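Local atomic coordinates of aspartate--tRNA(Asp/Asn) ligase (Sulfolobus tokodaii, PDB entry 1WYD), a protein that attaches L-aspartate to both tRNA(Asp) and tRNA(Asn), probably by first activating the amino acid with ATP to form Asp-AMP. Residues B[343-346]-B[351-354]; B[303-308]-B[315-320]. One frame throughout, in Å; residues are numbered along the deposited sequence.

Contact 1. Residues B[343-346]-B[351-354]; sequences SFDL and LEIV
Leu346 and Val354 lie side by side on neighbouring strands, CB to CB 3.9 Å, and Leu346 CD2 also rests on Val354 CG2. With CG1 anti to its backbone N (chi1 -172°), Val354 directs this methyl at Phe344, whose CE2 it meets at 4.1 Å. Phe344, Leu346 and Val354 share the sheet face covered by helix 235-256. The two strands form a beta hairpin in the largely antiparallel sheet of the class II catalytic domain, interrupted here by a classic beta bulge: Ile353 and Val354 both face Leu346. Leu346 O takes Ile353 N at 2.8 Å, with a C=O...N angle of 174°, and Val354 N in a weaker bond of 3.4 Å. Leu346 N returns a bond to Val354 O at 2.9 Å. On the opposite face, the carboxylates of Asp345 and Glu352 are turned 46° apart, with Asp345 OD2 3.5 Å from Glu352 OE1; this approach of two acidic groups is probably tolerated because Arg327 forms a salt bridge with Asp345 OD1, as magnesium might pair with Glu352. Glu352 is predicted to bind ATP and two magnesium ions; a leucine here has no carboxylate, and those ions would probably be left without that ligand.

Contact 2. Residues B[303-308]-B[315-320]; sequences PELRIL and DLYFIV
Tyr317 and Ile319 project from strand 316-320 against Leu305 and Leu308 of helix 302-312. The helix belongs to a beta-alpha-beta crossover, in which the chain leaves strand 276-279, passes through helices 280-289 and 302-312, and returns as strand 316-320, parallel to and beside the first. Within 303-308 and 315-320, the axes of helix and strand approach no closer than 11.5 Å, so the gap between them is bridged mostly by side chains.

The apolar contacts centre on Ile319. Its chain is extended (chi2 -176°), carrying CD1 out from the strand to the helix, where it meets Leu308 CD1 at 3.9 Å and Leu305 CD2 at 4.1 Å. The side chains of Ile319 and Leu308 cross at about a right angle. Three residues, a little under one turn, separate the two leucines, which brings both to the strand. Leu308 is backed by Ala283 and Ile286 of helix 280-289, while Leu305 also packs on Ile347 and Phe350 of the hairpin beyond and lies near Glu352 of the predicted magnesium site.

The polar side of the contact is the Tyr317 hydroxyl and the main-chain oxygen of Leu305, with Leu305 O 3.5 Å from Tyr317 OH and not hydrogen-bonded to it. Tyr317 CG is tucked over the main chain (chi1 57°), and the phenol reaches the helix flank, where Leu308 CB approaches Tyr317 CZ obliquely at 4.4 Å. The buried hydroxyl is instead satisfied by the carbonyl oxygen of Lys349, which fixes the end of the ring between hairpin and helix. Besides Leu305 O, the helix presents carbon to the hydroxyl: Leu305 CD2 is 4.0 Å from Tyr317 OH, and Leu308 CB comes to 3.7 Å from the same Tyr317 OH.

From the N-terminal side, the chain runs through helix 302-312, turns, and comes back as strand 316-320, so contact 2 closes a short helix-to-strand loop before contact 1 begins. A longer connection then leads to strand 343-348, and contact 1 closes the hairpin with strand 351-358. The two loops are in series, neither nested nor crossed. They are joined through the sheet, where strand 343-348 lies between 316-320 and 351-358: Asp345 O probably accepts a hydrogen bond from Ile319 N at 2.7 Å. Phe318 and Phe344 meet nearly perpendicularly on the face toward helix 235-256, while helix 302-312 packs on the other face, beside the predicted ATP and magnesium site.

Contact 1. Residues B[343-346]-B[351-354]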
loop_
_atom_site.group_PDB
_atom_site.type_symbol
_atom_site.label_atom_id
_atom_site.label_comp_id
_atom_site.label_asym_id
_atom_site.label_seq_id
_atom_site.Cartn_x
_atom_site.Cartn_y
_atom_site.Cartn_z
ATOM N N SER B 343 17.195 -17.806 -10.974
ATOM C CA SER B 343 17.050 -16.661 -10.096
ATOM C C SER B 343 17.808 -15.485 -10.612
ATOM O O SER B 343 18.653 -15.628 -11.482
ATOM C CB SER B 343 17.591 -17.000 -8.726
ATOM O OG SER B 343 18.911 -17.507 -8.849
ATOM N N PHE B 344 17.489 -14.307 -10.065
ATOM C CA PHE B 344 18.214 -13.080 -10.382
ATOM C C PHE B 344 18.272 -12.130 -9.206
ATOM O O PHE B 344 17.363 -12.086 -8.401
ATOM C CB PHE B 344 17.587 -12.384 -11.587
ATOM C CG PHE B 344 16.251 -11.735 -11.313
ATOM C CD1 PHE B 344 15.078 -12.468 -11.397
ATOM C CD2 PHE B 344 16.173 -10.387 -10.995
ATOM C CE1 PHE B 344 13.843 -11.888 -11.149
ATOM C CE2 PHE B 344 14.942 -9.785 -10.754
ATOM C CZ PHE B 344 13.769 -10.547 -10.831
ATOM N N ASP B 345 19.351 -11.369 -9.114
ATOM C CA ASP B 345 19.344 -10.117 -8.356
ATOM C C ASP B 345 19.448 -8.965 -9.344
ATOM O O ASP B 345 20.134 -9.092 -10.361
ATOM C CB ASP B 345 20.511 -10.061 -7.374
ATOM C CG ASP B 345 20.411 -11.131 -6.298
ATOM O OD1 ASP B 345 19.514 -11.975 -6.388
ATOM O OD2 ASP B 345 21.198 -11.240 -5.351
ATOM N N LEU B 346 18.752 -7.859 -9.069
ATOM C CA LEU B 346 19.042 -6.620 -9.781
ATOM C C LEU B 346 19.882 -5.715 -8.909
ATOM O O LEU B 346 19.445 -5.310 -7.822
ATOM C CB LEU B 346 17.780 -5.876 -10.242
ATOM C CG LEU B 346 18.047 -4.566 -11.019
ATOM C CD1 LEU B 346 18.818 -4.800 -12.378
ATOM C CD2 LEU B 346 16.797 -3.792 -11.271
ATOM N N LEU B 351 24.473 -1.914 -4.950
ATOM C CA LEU B 351 23.352 -2.172 -4.042
ATOM C C LEU B 351 22.336 -3.118 -4.675
ATOM O O LEU B 351 22.005 -2.979 -5.860
ATOM C CB LEU B 351 22.697 -0.848 -3.644
ATOM C CG LEU B 351 21.615 -0.797 -2.557
ATOM C CD1 LEU B 351 22.116 -1.166 -1.095
ATOM C CD2 LEU B 351 21.052 0.591 -2.619
ATOM N N GLU B 352 21.861 -4.094 -3.907
ATOM C CA GLU B 352 20.836 -5.013 -4.408
ATOM C C GLU B 352 19.476 -4.336 -4.280
ATOM O O GLU B 352 19.119 -3.816 -3.235
ATOM C CB GLU B 352 20.865 -6.355 -3.682
ATOM C CG GLU B 352 19.921 -7.415 -4.250
ATOM C CD GLU B 352 19.471 -8.422 -3.189
ATOM O OE1 GLU B 352 20.328 -9.181 -2.664
ATOM O OE2 GLU B 352 18.258 -8.472 -2.881
ATOM N N ILE B 353 18.730 -4.305 -5.358
ATOM C CA ILE B 353 17.524 -3.508 -5.363
ATOM C C ILE B 353 16.338 -4.441 -5.422
ATOM O O ILE B 353 15.284 -4.156 -4.855
ATOM C CB ILE B 353 17.555 -2.585 -6.586
ATOM C CG1 ILE B 353 18.786 -1.697 -6.501
ATOM C CG2 ILE B 353 16.242 -1.829 -6.752
ATOM C CD1 ILE B 353 18.550 -0.298 -6.031
ATOM N N VAL B 354 16.521 -5.572 -6.100
ATOM C CA VAL B 354 15.439 -6.505 -6.340
ATOM C C VAL B 354 16.034 -7.898 -6.272
ATOM O O VAL B 354 17.176 -8.080 -6.680
ATOM C CB VAL B 354 14.789 -6.299 -7.756
ATOM C CG1 VAL B 354 13.545 -7.135 -7.902
ATOM C CG2 VAL B 354 14.448 -4.858 -8.025
#

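Contact 2. Residues B[303-308]-B[315-320]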
loop_
_atom_site.group_PDB
_atom_site.type_symbol
_atom_site.label_atom_id
_atom_site.label_comp_id
_atom_site.label_asym_id
_atom_site.label_seq_id
_atom_site.Cartn_x
_atom_site.Cartn_y
_atom_site.Cartn_z
ATOM N N PRO B 303 31.506 -5.561 -1.090
ATOM C CA PRO B 303 32.887 -5.368 -1.561
ATOM C C PRO B 303 33.039 -5.910 -2.983
ATOM O O PRO B 303 33.577 -5.169 -3.805
ATOM C CB PRO B 303 33.736 -6.167 -0.563
ATOM C CG PRO B 303 32.722 -7.006 0.255
ATOM C CD PRO B 303 31.467 -6.179 0.250
ATOM N N GLU B 304 32.508 -7.106 -3.283
ATOM C CA GLU B 304 32.521 -7.661 -4.652
ATOM C C GLU B 304 31.688 -6.883 -5.677
ATOM O O GLU B 304 32.111 -6.713 -6.840
ATOM C CB GLU B 304 32.112 -9.143 -4.653
ATOM C CG GLU B 304 33.247 -10.066 -4.222
ATOM C CD GLU B 304 33.314 -10.287 -2.707
ATOM O OE1 GLU B 304 33.788 -9.389 -1.979
ATOM O OE2 GLU B 304 32.894 -11.377 -2.249
ATOM N N LEU B 305 30.504 -6.430 -5.254
ATOM C CA LEU B 305 29.617 -5.653 -6.128
ATOM C C LEU B 305 30.290 -4.362 -6.560
ATOM O O LEU B 305 30.104 -3.900 -7.692
ATOM C CB LEU B 305 28.302 -5.344 -5.439
ATOM C CG LEU B 305 27.398 -6.503 -5.066
ATOM C CD1 LEU B 305 26.247 -5.984 -4.212
ATOM C CD2 LEU B 305 26.861 -7.211 -6.317
ATOM N N ARG B 306 31.099 -3.796 -5.672
ATOM C CA ARG B 306 31.910 -2.627 -6.040
ATOM C C ARG B 306 32.824 -2.903 -7.232
ATOM O O ARG B 306 32.825 -2.140 -8.195
ATOM C CB ARG B 306 32.705 -2.082 -4.861
ATOM C CG ARG B 306 31.843 -1.263 -3.909
ATOM C CD ARG B 306 32.631 -0.413 -2.908
ATOM N NE ARG B 306 31.731 0.386 -2.074
ATOM C CZ ARG B 306 31.352 0.032 -0.838
ATOM N NH1 ARG B 306 31.816 -1.109 -0.282
ATOM N NH2 ARG B 306 30.519 0.829 -0.154
ATOM N N ILE B 307 33.556 -4.014 -7.169
ATOM C CA ILE B 307 34.495 -4.379 -8.220
ATOM C C ILE B 307 33.694 -4.740 -9.467
ATOM O O ILE B 307 34.064 -4.359 -10.595
ATOM C CB ILE B 307 35.402 -5.546 -7.755
ATOM C CG1 ILE B 307 36.118 -5.191 -6.454
ATOM C CG2 ILE B 307 36.427 -5.910 -8.812
ATOM C CD1 ILE B 307 36.084 -6.327 -5.449
ATOM N N LEU B 308 32.579 -5.451 -9.274
ATOM C CA LEU B 308 31.719 -5.799 -10.413
ATOM C C LEU B 308 31.243 -4.539 -11.111
ATOM O O LEU B 308 31.275 -4.444 -12.336
ATOM C CB LEU B 308 30.545 -6.685 -9.983
ATOM C CG LEU B 308 30.915 -8.153 -9.782
ATOM C CD1 LEU B 308 29.686 -9.001 -9.477
ATOM C CD2 LEU B 308 31.682 -8.720 -11.000
ATOM N N ASP B 315 26.014 0.644 -14.413
ATOM C CA ASP B 315 25.500 0.874 -13.061
ATOM C C ASP B 315 24.320 -0.042 -12.751
ATOM O O ASP B 315 23.983 -0.269 -11.600
ATOM C CB ASP B 315 25.051 2.332 -12.906
ATOM C CG ASP B 315 26.223 3.297 -12.758
ATOM O OD1 ASP B 315 25.967 4.523 -12.707
ATOM O OD2 ASP B 315 27.426 2.922 -12.681
ATOM N N LEU B 316 23.697 -0.569 -13.793
ATOM C CA LEU B 316 22.439 -1.264 -13.646
ATOM C C LEU B 316 22.487 -2.581 -14.395
ATOM O O LEU B 316 22.451 -2.607 -15.637
ATOM C CB LEU B 316 21.306 -0.358 -14.134
ATOM C CG LEU B 316 19.887 -0.668 -13.714
ATOM C CD1 LEU B 316 19.680 -0.402 -12.228
ATOM C CD2 LEU B 316 18.933 0.135 -14.582
ATOM N N TYR B 317 22.619 -3.662 -13.635
ATOM C CA TYR B 317 22.749 -4.975 -14.196
ATOM C C TYR B 317 22.057 -6.033 -13.316
ATOM O O TYR B 317 21.951 -5.875 -12.083
ATOM C CB TYR B 317 24.241 -5.277 -14.378
ATOM C CG TYR B 317 25.059 -5.175 -13.118
ATOM C CD1 TYR B 317 25.457 -6.312 -12.443
ATOM C CD2 TYR B 317 25.429 -3.947 -12.601
ATOM C CE1 TYR B 317 26.199 -6.238 -11.263
ATOM C CE2 TYR B 317 26.166 -3.850 -11.438
ATOM C CZ TYR B 317 26.558 -5.008 -10.760
ATOM O OH TYR B 317 27.299 -4.926 -9.580
ATOM N N PHE B 318 21.578 -7.101 -13.943
ATOM C CA PHE B 318 21.090 -8.277 -13.220
ATOM C C PHE B 318 22.234 -9.264 -12.984
ATOM O O PHE B 318 23.034 -9.506 -13.879
ATOM C CB PHE B 318 20.075 -9.041 -14.086
ATOM C CG PHE B 318 18.744 -8.360 -14.275
ATOM C CD1 PHE B 318 18.383 -7.861 -15.507
ATOM C CD2 PHE B 318 17.800 -8.325 -13.233
ATOM C CE1 PHE B 318 17.127 -7.274 -15.701
ATOM C CE2 PHE B 318 16.537 -7.743 -13.416
ATOM C CZ PHE B 318 16.208 -7.217 -14.642
ATOM N N ILE B 319 22.303 -9.857 -11.791
ATOM C CA ILE B 319 23.053 -11.092 -11.624
ATOM C C ILE B 319 22.104 -12.304 -11.581
ATOM O O ILE B 319 21.463 -12.588 -10.547
ATOM C CB ILE B 319 23.948 -11.086 -10.403
ATOM C CG1 ILE B 319 24.906 -9.904 -10.423
ATOM C CG2 ILE B 319 24.756 -12.377 -10.392
ATOM C CD1 ILE B 319 25.884 -9.939 -9.243
ATOM N N VAL B 320 22.079 -13.030 -12.700
ATOM C CA VAL B 320 21.189 -14.166 -12.947
ATOM C C VAL B 320 21.824 -15.546 -12.699
ATOM O O VAL B 320 23.042 -15.687 -12.561
ATOM C CB VAL B 320 20.607 -14.106 -14.393
ATOM C CG1 VAL B 320 19.957 -12.766 -14.657
ATOM C CG2 VAL B 320 21.665 -14.381 -15.406
#